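PDB 2F3O: pyruvate formate-lyase 2 from Archaeoglobus fulgidus, which is of unknown function but belongs to the glycyl radical enzymes and probably has lyase activity. Local coordinates for residues K624-M632 with E683-L691; V144-H155 with F436-N445. One frame throughout, in Å; residues are numbered along the deposited sequence.

Interaction 1 (K624-M632 with E683-L691); sequences KFAAGCYPM and ENLPNGASL
Cys629 N donates to Gly688 O at 2.9 Å, nearly in line with the carbonyl bond, and the chain answers one step on: Ser690 N donates to Cys629 O at 3.0 Å, supplemented by a CA-H...O contact from Ala689 CA. Here the edge of the four-stranded sheet ending in strand 624-628, part of the alpha/beta barrel known from glycyl radical enzymes, meets the loop leading into strand 692-696 of the other sheet. Pairing rises together along both segments, so they run in the same direction, yet only Cys629 and Ala689 form a true bridge. Two residues earlier on the strand, Ala627 O accepts Asn687 N at 3.0 Å from above the carbonyl plane, as the type I turn Leu685-Gly688 bends the loop against the strand.

Leu685 and Pro686 share the apolar side of the turn. Leu685 CD1 lies against the backbone at Ala627 O (3.4 Å), while its CD2 approaches Cys629 CB at 4.1 Å; its side chain also touches Leu607 and Cys611 of helix 597-615. With an alanine here, both methyl branches would be gone and a gap would probably open between the strand, the turn and that helix, leaving Cys629 CB without the contact to CD2. Ala626 CB meets Pro686 CG at 4.2 Å.

Tyr630 holds CG between its backbone N and carbonyl carbon (chi1 66°), which turns the ring toward Asn687. Ring and amide planes are 28° apart, and both polar ends, Tyr630 OH and Asn687 ND2, bond to Ser439 O. Ser690 OG bonds to Ala751 O, beside the predicted radical site Gly752. The amide comes at the ring's edge, near its plane, with Asn687 ND2 3.8 Å from Tyr630 CE2.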
loop_
_atom_site.group_PDB
_atom_site.type_symbol
_atom_site.label_atom_id
_atom_site.label_comp_id
_atom_site.label_asym_id
_atom_site.label_seq_id
_atom_site.Cartn_x
_atom_site.Cartn_y
_atom_site.Cartn_z
ATOM N N LYS A 624 3.995 -16.484 -6.401
ATOM C CA LYS A 624 5.247 -16.982 -6.954
ATOM C C LYS A 624 5.022 -18.206 -7.803
ATOM O O LYS A 624 3.945 -18.771 -7.806
ATOM C CB LYS A 624 6.197 -17.334 -5.827
ATOM C CG LYS A 624 6.912 -16.139 -5.252
ATOM C CD LYS A 624 8.033 -16.585 -4.355
ATOM C CE LYS A 624 9.280 -15.793 -4.708
ATOM N NZ LYS A 624 10.211 -15.648 -3.540
ATOM N N PHE A 625 6.038 -18.630 -8.534
ATOM C CA PHE A 625 5.924 -19.847 -9.323
ATOM C C PHE A 625 6.159 -21.036 -8.421
ATOM O O PHE A 625 6.786 -20.905 -7.375
ATOM C CB PHE A 625 6.921 -19.839 -10.476
ATOM C CG PHE A 625 6.388 -19.219 -11.751
ATOM C CD1 PHE A 625 6.264 -17.853 -11.876
ATOM C CD2 PHE A 625 6.038 -20.013 -12.830
ATOM C CE1 PHE A 625 5.781 -17.298 -13.046
ATOM C CE2 PHE A 625 5.565 -19.460 -13.999
ATOM C CZ PHE A 625 5.413 -18.109 -14.104
ATOM N N ALA A 626 5.636 -22.191 -8.820
ATOM C CA ALA A 626 5.691 -23.402 -7.999
ATOM C C ALA A 626 6.258 -24.568 -8.809
ATOM O O ALA A 626 5.736 -24.865 -9.881
ATOM C CB ALA A 626 4.307 -23.734 -7.505
ATOM N N ALA A 627 7.318 -25.219 -8.319
ATOM C CA ALA A 627 7.989 -26.311 -9.075
ATOM C C ALA A 627 7.306 -27.663 -8.921
ATOM O O ALA A 627 7.066 -28.126 -7.793
ATOM C CB ALA A 627 9.450 -26.428 -8.676
ATOM N N GLY A 628 6.997 -28.301 -10.048
ATOM C CA GLY A 628 6.455 -29.669 -10.033
ATOM C C GLY A 628 7.273 -30.653 -10.858
ATOM O O GLY A 628 8.100 -30.248 -11.677
ATOM N N CYS A 629 7.055 -31.951 -10.648
ATOM C CA CYS A 629 7.689 -32.952 -11.505
ATOM C C CYS A 629 6.777 -34.085 -11.929
ATOM O O CYS A 629 6.768 -35.148 -11.307
ATOM C CB CYS A 629 8.920 -33.547 -10.836
ATOM S SG CYS A 629 9.992 -34.333 -12.041
ATOM N N TYR A 630 6.023 -33.872 -12.996
ATOM C CA TYR A 630 5.152 -34.915 -13.488
ATOM C C TYR A 630 5.008 -34.715 -14.976
ATOM O O TYR A 630 5.091 -33.584 -15.439
ATOM C CB TYR A 630 3.797 -34.935 -12.746
ATOM C CG TYR A 630 2.902 -33.750 -12.938
ATOM C CD1 TYR A 630 2.019 -33.677 -14.016
ATOM C CD2 TYR A 630 2.907 -32.721 -12.020
ATOM C CE1 TYR A 630 1.208 -32.589 -14.191
ATOM C CE2 TYR A 630 2.083 -31.643 -12.165
ATOM C CZ TYR A 630 1.249 -31.567 -13.260
ATOM O OH TYR A 630 0.437 -30.475 -13.396
ATOM N N PRO A 631 4.822 -35.807 -15.735
ATOM C CA PRO A 631 4.952 -35.672 -17.168
ATOM C C PRO A 631 3.721 -35.473 -18.035
ATOM O O PRO A 631 3.888 -34.986 -19.151
ATOM C CB PRO A 631 5.570 -37.010 -17.556
ATOM C CG PRO A 631 5.013 -37.958 -16.583
ATOM C CD PRO A 631 4.622 -37.215 -15.351
ATOM N N MET A 632 2.527 -35.837 -17.558
ATOM C CA MET A 632 1.403 -36.238 -18.444
ATOM C C MET A 632 1.926 -37.295 -19.405
ATOM O O MET A 632 2.546 -38.249 -18.962
ATOM C CB MET A 632 0.734 -35.069 -19.190
ATOM C CG MET A 632 0.112 -34.004 -18.280
ATOM S SD MET A 632 -0.884 -34.639 -16.915
ATOM C CE MET A 632 -2.244 -35.418 -17.786
ATOM N N GLU A 683 10.838 -31.301 -0.409
ATOM C CA GLU A 683 10.665 -30.065 0.333
ATOM C C GLU A 683 10.735 -28.835 -0.560
ATOM O O GLU A 683 10.204 -27.801 -0.203
ATOM C CB GLU A 683 11.709 -29.981 1.469
ATOM C CG GLU A 683 13.212 -30.010 1.028
ATOM C CD GLU A 683 13.840 -31.428 0.945
ATOM O OE1 GLU A 683 15.095 -31.533 0.981
ATOM O OE2 GLU A 683 13.099 -32.441 0.826
ATOM N N ASN A 684 11.362 -28.963 -1.726
ATOM C CA ASN A 684 11.387 -27.895 -2.724
ATOM C C ASN A 684 10.492 -28.095 -3.927
ATOM O O ASN A 684 10.662 -27.408 -4.926
ATOM C CB ASN A 684 12.785 -27.728 -3.266
ATOM C CG ASN A 684 13.735 -27.305 -2.227
ATOM O OD1 ASN A 684 14.703 -27.998 -1.941
ATOM N ND2 ASN A 684 13.463 -26.163 -1.620
ATOM N N LEU A 685 9.542 -29.018 -3.850
ATOM C CA LEU A 685 8.731 -29.345 -5.016
ATOM C C LEU A 685 7.238 -29.131 -4.765
ATOM O O LEU A 685 6.483 -30.089 -4.787
ATOM C CB LEU A 685 8.993 -30.798 -5.393
ATOM C CG LEU A 685 8.739 -31.312 -6.806
ATOM C CD1 LEU A 685 9.505 -30.535 -7.848
ATOM C CD2 LEU A 685 9.138 -32.759 -6.856
ATOM N N PRO A 686 6.786 -27.869 -4.562
ATOM C CA PRO A 686 5.434 -27.743 -4.010
ATOM C C PRO A 686 4.272 -27.890 -4.992
ATOM O O PRO A 686 3.141 -27.691 -4.590
ATOM C CB PRO A 686 5.436 -26.326 -3.442
ATOM C CG PRO A 686 6.332 -25.584 -4.371
ATOM C CD PRO A 686 7.400 -26.543 -4.792
ATOM N N ASN A 687 4.520 -28.217 -6.250
ATOM C CA ASN A 687 3.410 -28.472 -7.159
ATOM C C ASN A 687 3.191 -29.972 -7.418
ATOM O O ASN A 687 2.435 -30.349 -8.291
ATOM C CB ASN A 687 3.606 -27.711 -8.467
ATOM C CG ASN A 687 2.327 -27.599 -9.287
ATOM O OD1 ASN A 687 1.373 -26.924 -8.906
ATOM N ND2 ASN A 687 2.313 -28.254 -10.423
ATOM N N GLY A 688 3.860 -30.822 -6.642
ATOM C CA GLY A 688 3.668 -32.279 -6.709
ATOM C C GLY A 688 4.697 -33.063 -7.508
ATOM O O GLY A 688 5.440 -32.496 -8.308
ATOM N N ALA A 689 4.732 -34.374 -7.290
ATOM C CA ALA A 689 5.621 -35.258 -8.050
ATOM C C ALA A 689 4.877 -36.510 -8.432
ATOM O O ALA A 689 4.006 -36.951 -7.701
ATOM C CB ALA A 689 6.837 -35.624 -7.251
ATOM N N SER A 690 5.210 -37.084 -9.579
ATOM C CA SER A 690 4.583 -38.331 -9.989
ATOM C C SER A 690 5.552 -39.508 -9.993
ATOM O O SER A 690 6.479 -39.555 -10.806
ATOM C CB SER A 690 3.959 -38.192 -11.365
ATOM O OG SER A 690 3.690 -39.458 -11.927
ATOM N N LEU A 691 5.323 -40.446 -9.079
ATOM C CA LEU A 691 6.024 -41.723 -9.074
ATOM C C LEU A 691 5.049 -42.867 -9.381
ATOM O O LEU A 691 4.109 -43.107 -8.613
ATOM C CB LEU A 691 6.709 -41.959 -7.731
ATOM C CG LEU A 691 7.357 -43.322 -7.534
ATOM C CD1 LEU A 691 8.474 -43.517 -8.546
ATOM C CD2 LEU A 691 7.858 -43.471 -6.106
#

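Interaction 2 (V144-H155 with F436-N445). With GOL (glycerol), chain D.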
loop_
_atom_site.group_PDB
_atom_site.type_symbol
_atom_site.label_atom_id
_atom_site.label_comp_id
_atom_site.label_asym_id
_atom_site.label_seq_id
_atom_site.Cartn_x
_atom_site.Cartn_y
_atom_site.Cartn_z
ATOM N N VAL A 144 10.798 -27.890 -26.657
ATOM C CA VAL A 144 11.382 -27.350 -25.416
ATOM C C VAL A 144 10.390 -27.262 -24.222
ATOM O O VAL A 144 10.704 -27.656 -23.100
ATOM C CB VAL A 144 12.254 -26.071 -25.694
ATOM C CG1 VAL A 144 11.513 -25.085 -26.552
ATOM C CG2 VAL A 144 12.771 -25.439 -24.417
ATOM N N PHE A 145 9.185 -26.777 -24.471
ATOM C CA PHE A 145 8.167 -26.744 -23.414
ATOM C C PHE A 145 6.772 -26.742 -24.004
ATOM O O PHE A 145 6.585 -26.363 -25.165
ATOM C CB PHE A 145 8.339 -25.512 -22.485
ATOM C CG PHE A 145 8.618 -24.208 -23.211
ATOM C CD1 PHE A 145 7.598 -23.503 -23.844
ATOM C CD2 PHE A 145 9.890 -23.675 -23.230
ATOM C CE1 PHE A 145 7.856 -22.318 -24.513
ATOM C CE2 PHE A 145 10.150 -22.472 -23.885
ATOM C CZ PHE A 145 9.132 -21.802 -24.518
ATOM N N VAL A 146 5.779 -27.116 -23.215
ATOM C CA VAL A 146 4.420 -26.706 -23.590
ATOM C C VAL A 146 3.784 -25.796 -22.536
ATOM O O VAL A 146 3.988 -25.977 -21.335
ATOM C CB VAL A 146 3.513 -27.900 -24.092
ATOM C CG1 VAL A 146 4.036 -29.236 -23.617
ATOM C CG2 VAL A 146 2.048 -27.709 -23.735
ATOM N N LEU A 147 3.073 -24.779 -23.014
ATOM C CA LEU A 147 2.381 -23.799 -22.185
ATOM C C LEU A 147 0.876 -24.009 -22.309
ATOM O O LEU A 147 0.300 -23.753 -23.361
ATOM C CB LEU A 147 2.715 -22.402 -22.708
ATOM C CG LEU A 147 3.834 -21.518 -22.144
ATOM C CD1 LEU A 147 4.890 -22.294 -21.420
ATOM C CD2 LEU A 147 4.426 -20.679 -23.271
ATOM N N THR A 148 0.231 -24.455 -21.244
ATOM C CA THR A 148 -1.163 -24.837 -21.362
ATOM C C THR A 148 -2.144 -23.720 -21.127
ATOM O O THR A 148 -3.325 -23.900 -21.359
ATOM C CB THR A 148 -1.549 -25.860 -20.339
ATOM O OG1 THR A 148 -1.664 -25.196 -19.086
ATOM C CG2 THR A 148 -0.504 -26.935 -20.259
ATOM N N GLU A 149 -1.690 -22.562 -20.665
ATOM C CA GLU A 149 -2.639 -21.483 -20.330
ATOM C C GLU A 149 -3.231 -20.789 -21.543
ATOM O O GLU A 149 -4.029 -19.883 -21.393
ATOM C CB GLU A 149 -2.012 -20.468 -19.389
ATOM C CG GLU A 149 -1.733 -21.027 -18.018
ATOM C CD GLU A 149 -0.817 -20.141 -17.211
ATOM O OE1 GLU A 149 -0.978 -20.077 -15.975
ATOM O OE2 GLU A 149 0.067 -19.502 -17.809
ATOM N N ILE A 150 -2.838 -21.244 -22.732
ATOM C CA ILE A 150 -3.445 -20.874 -24.010
ATOM C C ILE A 150 -4.899 -21.321 -23.969
ATOM O O ILE A 150 -5.797 -20.671 -24.528
ATOM C CB ILE A 150 -2.762 -21.644 -25.170
ATOM C CG1 ILE A 150 -1.277 -21.358 -25.206
ATOM C CG2 ILE A 150 -3.308 -21.229 -26.516
ATOM C CD1 ILE A 150 -0.943 -20.154 -26.054
ATOM N N ALA A 151 -5.114 -22.429 -23.269
ATOM C CA ALA A 151 -6.394 -23.103 -23.253
ATOM C C ALA A 151 -7.299 -22.586 -22.152
ATOM O O ALA A 151 -8.486 -22.925 -22.116
ATOM C CB ALA A 151 -6.180 -24.591 -23.099
ATOM N N GLY A 152 -6.736 -21.773 -21.259
ATOM C CA GLY A 152 -7.455 -21.323 -20.064
ATOM C C GLY A 152 -6.716 -21.767 -18.813
ATOM O O GLY A 152 -5.612 -22.319 -18.915
ATOM N N ILE A 153 -7.296 -21.540 -17.632
ATOM C CA ILE A 153 -6.584 -21.878 -16.396
ATOM C C ILE A 153 -7.068 -23.140 -15.694
ATOM O O ILE A 153 -6.320 -24.107 -15.634
ATOM C CB ILE A 153 -6.531 -20.719 -15.386
ATOM C CG1 ILE A 153 -6.106 -19.429 -16.085
ATOM C CG2 ILE A 153 -5.588 -21.065 -14.222
ATOM C CD1 ILE A 153 -4.716 -19.471 -16.608
ATOM N N SER A 154 -8.289 -23.126 -15.159
ATOM C CA SER A 154 -8.823 -24.251 -14.375
ATOM C C SER A 154 -7.850 -24.755 -13.291
ATOM O O SER A 154 -7.250 -23.948 -12.566
ATOM C CB SER A 154 -9.242 -25.405 -15.283
ATOM O OG SER A 154 -10.310 -25.053 -16.137
ATOM N N HIS A 155 -7.685 -26.076 -13.203
ATOM C CA HIS A 155 -6.763 -26.697 -12.236
ATOM C C HIS A 155 -6.881 -26.185 -10.824
ATOM O O HIS A 155 -5.935 -25.625 -10.299
ATOM C CB HIS A 155 -5.308 -26.533 -12.673
ATOM C CG HIS A 155 -4.995 -27.231 -13.947
ATOM N ND1 HIS A 155 -5.296 -26.690 -15.177
ATOM C CD2 HIS A 155 -4.432 -28.436 -14.186
ATOM C CE1 HIS A 155 -4.918 -27.525 -16.122
ATOM N NE2 HIS A 155 -4.412 -28.604 -15.547
ATOM N N PHE A 436 -5.191 -20.316 -6.010
ATOM C CA PHE A 436 -5.305 -20.513 -7.421
ATOM C C PHE A 436 -3.890 -20.821 -7.824
ATOM O O PHE A 436 -3.037 -19.921 -7.841
ATOM C CB PHE A 436 -5.763 -19.229 -8.070
ATOM C CG PHE A 436 -6.449 -19.418 -9.400
ATOM C CD1 PHE A 436 -7.396 -20.415 -9.576
ATOM C CD2 PHE A 436 -6.198 -18.541 -10.458
ATOM C CE1 PHE A 436 -8.056 -20.552 -10.782
ATOM C CE2 PHE A 436 -6.855 -18.681 -11.658
ATOM C CZ PHE A 436 -7.784 -19.692 -11.817
ATOM N N THR A 437 -3.619 -22.084 -8.137
ATOM C CA THR A 437 -2.233 -22.512 -8.327
ATOM C C THR A 437 -1.807 -22.762 -9.761
ATOM O O THR A 437 -0.629 -23.026 -9.978
ATOM C CB THR A 437 -1.918 -23.769 -7.540
ATOM O OG1 THR A 437 -2.742 -24.838 -8.027
ATOM C CG2 THR A 437 -2.179 -23.531 -6.057
ATOM N N SER A 438 -2.746 -22.639 -10.711
ATOM C CA SER A 438 -2.560 -22.953 -12.154
ATOM C C SER A 438 -1.646 -24.147 -12.293
ATOM O O SER A 438 -0.505 -24.032 -12.755
ATOM C CB SER A 438 -2.013 -21.764 -12.949
ATOM O OG SER A 438 -2.225 -21.963 -14.337
ATOM N N SER A 439 -2.134 -25.284 -11.834
ATOM C CA SER A 439 -1.227 -26.296 -11.386
ATOM C C SER A 439 -0.542 -27.043 -12.523
ATOM O O SER A 439 0.454 -27.711 -12.302
ATOM C CB SER A 439 -1.941 -27.235 -10.445
ATOM O OG SER A 439 -2.741 -28.128 -11.193
ATOM N N ASP A 440 -1.049 -26.919 -13.744
ATOM C CA ASP A 440 -0.316 -27.448 -14.890
ATOM C C ASP A 440 -0.124 -26.355 -15.906
ATOM O O ASP A 440 -0.607 -26.465 -17.019
ATOM C CB ASP A 440 -1.047 -28.616 -15.548
ATOM C CG ASP A 440 -0.105 -29.523 -16.331
ATOM O OD1 ASP A 440 1.120 -29.398 -16.166
ATOM O OD2 ASP A 440 -0.581 -30.364 -17.116
ATOM N N ALA A 441 0.577 -25.298 -15.525
ATOM C CA ALA A 441 0.633 -24.129 -16.379
ATOM C C ALA A 441 1.656 -24.311 -17.479
ATOM O O ALA A 441 1.480 -23.792 -18.590
ATOM C CB ALA A 441 0.931 -22.912 -15.582
ATOM N N ALA A 442 2.721 -25.043 -17.157
ATOM C CA ALA A 442 3.681 -25.492 -18.162
ATOM C C ALA A 442 4.311 -26.813 -17.801
ATOM O O ALA A 442 4.290 -27.251 -16.650
ATOM C CB ALA A 442 4.768 -24.459 -18.395
ATOM N N LEU A 443 4.874 -27.436 -18.829
ATOM C CA LEU A 443 5.711 -28.640 -18.706
ATOM C C LEU A 443 7.018 -28.359 -19.448
ATOM O O LEU A 443 7.002 -27.891 -20.581
ATOM C CB LEU A 443 4.978 -29.848 -19.312
ATOM C CG LEU A 443 3.665 -30.236 -18.599
ATOM C CD1 LEU A 443 2.460 -30.133 -19.531
ATOM C CD2 LEU A 443 3.764 -31.605 -17.931
ATOM N N ILE A 444 8.151 -28.599 -18.811
ATOM C CA ILE A 444 9.432 -28.227 -19.410
ATOM C C ILE A 444 10.339 -29.422 -19.683
ATOM O O ILE A 444 10.596 -30.244 -18.799
ATOM C CB ILE A 444 10.179 -27.248 -18.507
ATOM C CG1 ILE A 444 9.428 -25.926 -18.450
ATOM C CG2 ILE A 444 11.603 -27.032 -18.984
ATOM C CD1 ILE A 444 9.839 -25.081 -17.291
ATOM N N ASN A 445 10.813 -29.511 -20.921
ATOM C CA ASN A 445 11.776 -30.527 -21.316
ATOM C C ASN A 445 13.150 -30.137 -20.842
ATOM O O ASN A 445 13.844 -29.391 -21.530
ATOM C CB ASN A 445 11.799 -30.629 -22.841
ATOM C CG ASN A 445 12.641 -31.770 -23.342
ATOM O OD1 ASN A 445 13.143 -32.586 -22.552
ATOM N ND2 ASN A 445 12.805 -31.844 -24.666
HETATM C C1 GOL D . -3.597 -32.286 -14.377
HETATM O O1 GOL D . -2.628 -31.297 -14.180
HETATM C C2 GOL D . -3.776 -32.520 -15.860
HETATM O O2 GOL D . -3.523 -31.362 -16.636
HETATM C C3 GOL D . -5.204 -32.992 -16.003
HETATM O O3 GOL D . -5.266 -33.812 -17.136
HETATM O O HOH W 1 -5.570 -22.781 -10.517
#
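Two first torsions bring His155 and Asp440 to one pocket inside the alpha/beta barrel: Asp440 sends CG anti to its own N (chi1 -157°), while His155 keeps CG beside its backbone N and opposite the carbonyl carbon (chi1 -64°). The groups thus converge on glycerol O2, which bonds His155 NE2 at 3.1 Å and donates to Asp440 OD2 at 3.1 Å. The glycerol, probably from the crystallisation liquor, also bonds to Glu428, Gln271 and Asn332. The imidazole is fixed in rotation from its other nitrogen, since ND1 donates to Ile153 O (2.8 Å) almost in the ring plane, and Asp440 N lies over one ring face, offset toward the rim. Asp440 OD1 is held by Gln541.

Beyond the pocket, strands 145-147 and 442-445 pair antiparallel, their axes 4.8 Å apart and 172° between directions. Val146 and Leu443 form the hydrogen-bonded pair, each carbonyl met in its own plane. The non-hydrogen-bonded pairs, Phe145 with Ile444 and Leu147 with Ala442, lie on one face, where Phe145 and Ile444 touch helix 477-508 and Leu147 touches helix 133-140.

Backbone bonding continues to Thr148 N and Ala441 O (3.0 Å); then side chains and a water between His155 O and Ser438 N join the loops. Thr148 OG1 donates to Asp440 O at 2.6 Å, tying down the aspartate's backbone. Ile153 CG2 packs against Phe436 CZ at 3.5 Å. Glu149, whose OE2 is taken by Ser498, receives Ser438 OG on the anti side of OE1, at 2.8 Å.

Overall arrangement
Interactions 1 and 2 lie about 12 Å apart, centre to centre, on opposite edges of one mixed four-stranded sheet: strand 145-147 forms one outer edge, strand 624-628 the other, and strands 435-445 and 535-543 lie between. They come in series along the chain, interaction 2 closing before interaction 1 opens. Their loops nevertheless meet at Ser439 O of interaction 2, the acceptor shared by two side chains of interaction 1, and Leu443 CD2 also packs on Tyr630 O. Segment 683-691 leads on to the five-stranded sheet, so together the contacts connect both sheets around the polar pocket that holds glycerol, and Ser690 ties interaction 1 to Ala751, next to the predicted radical glycine.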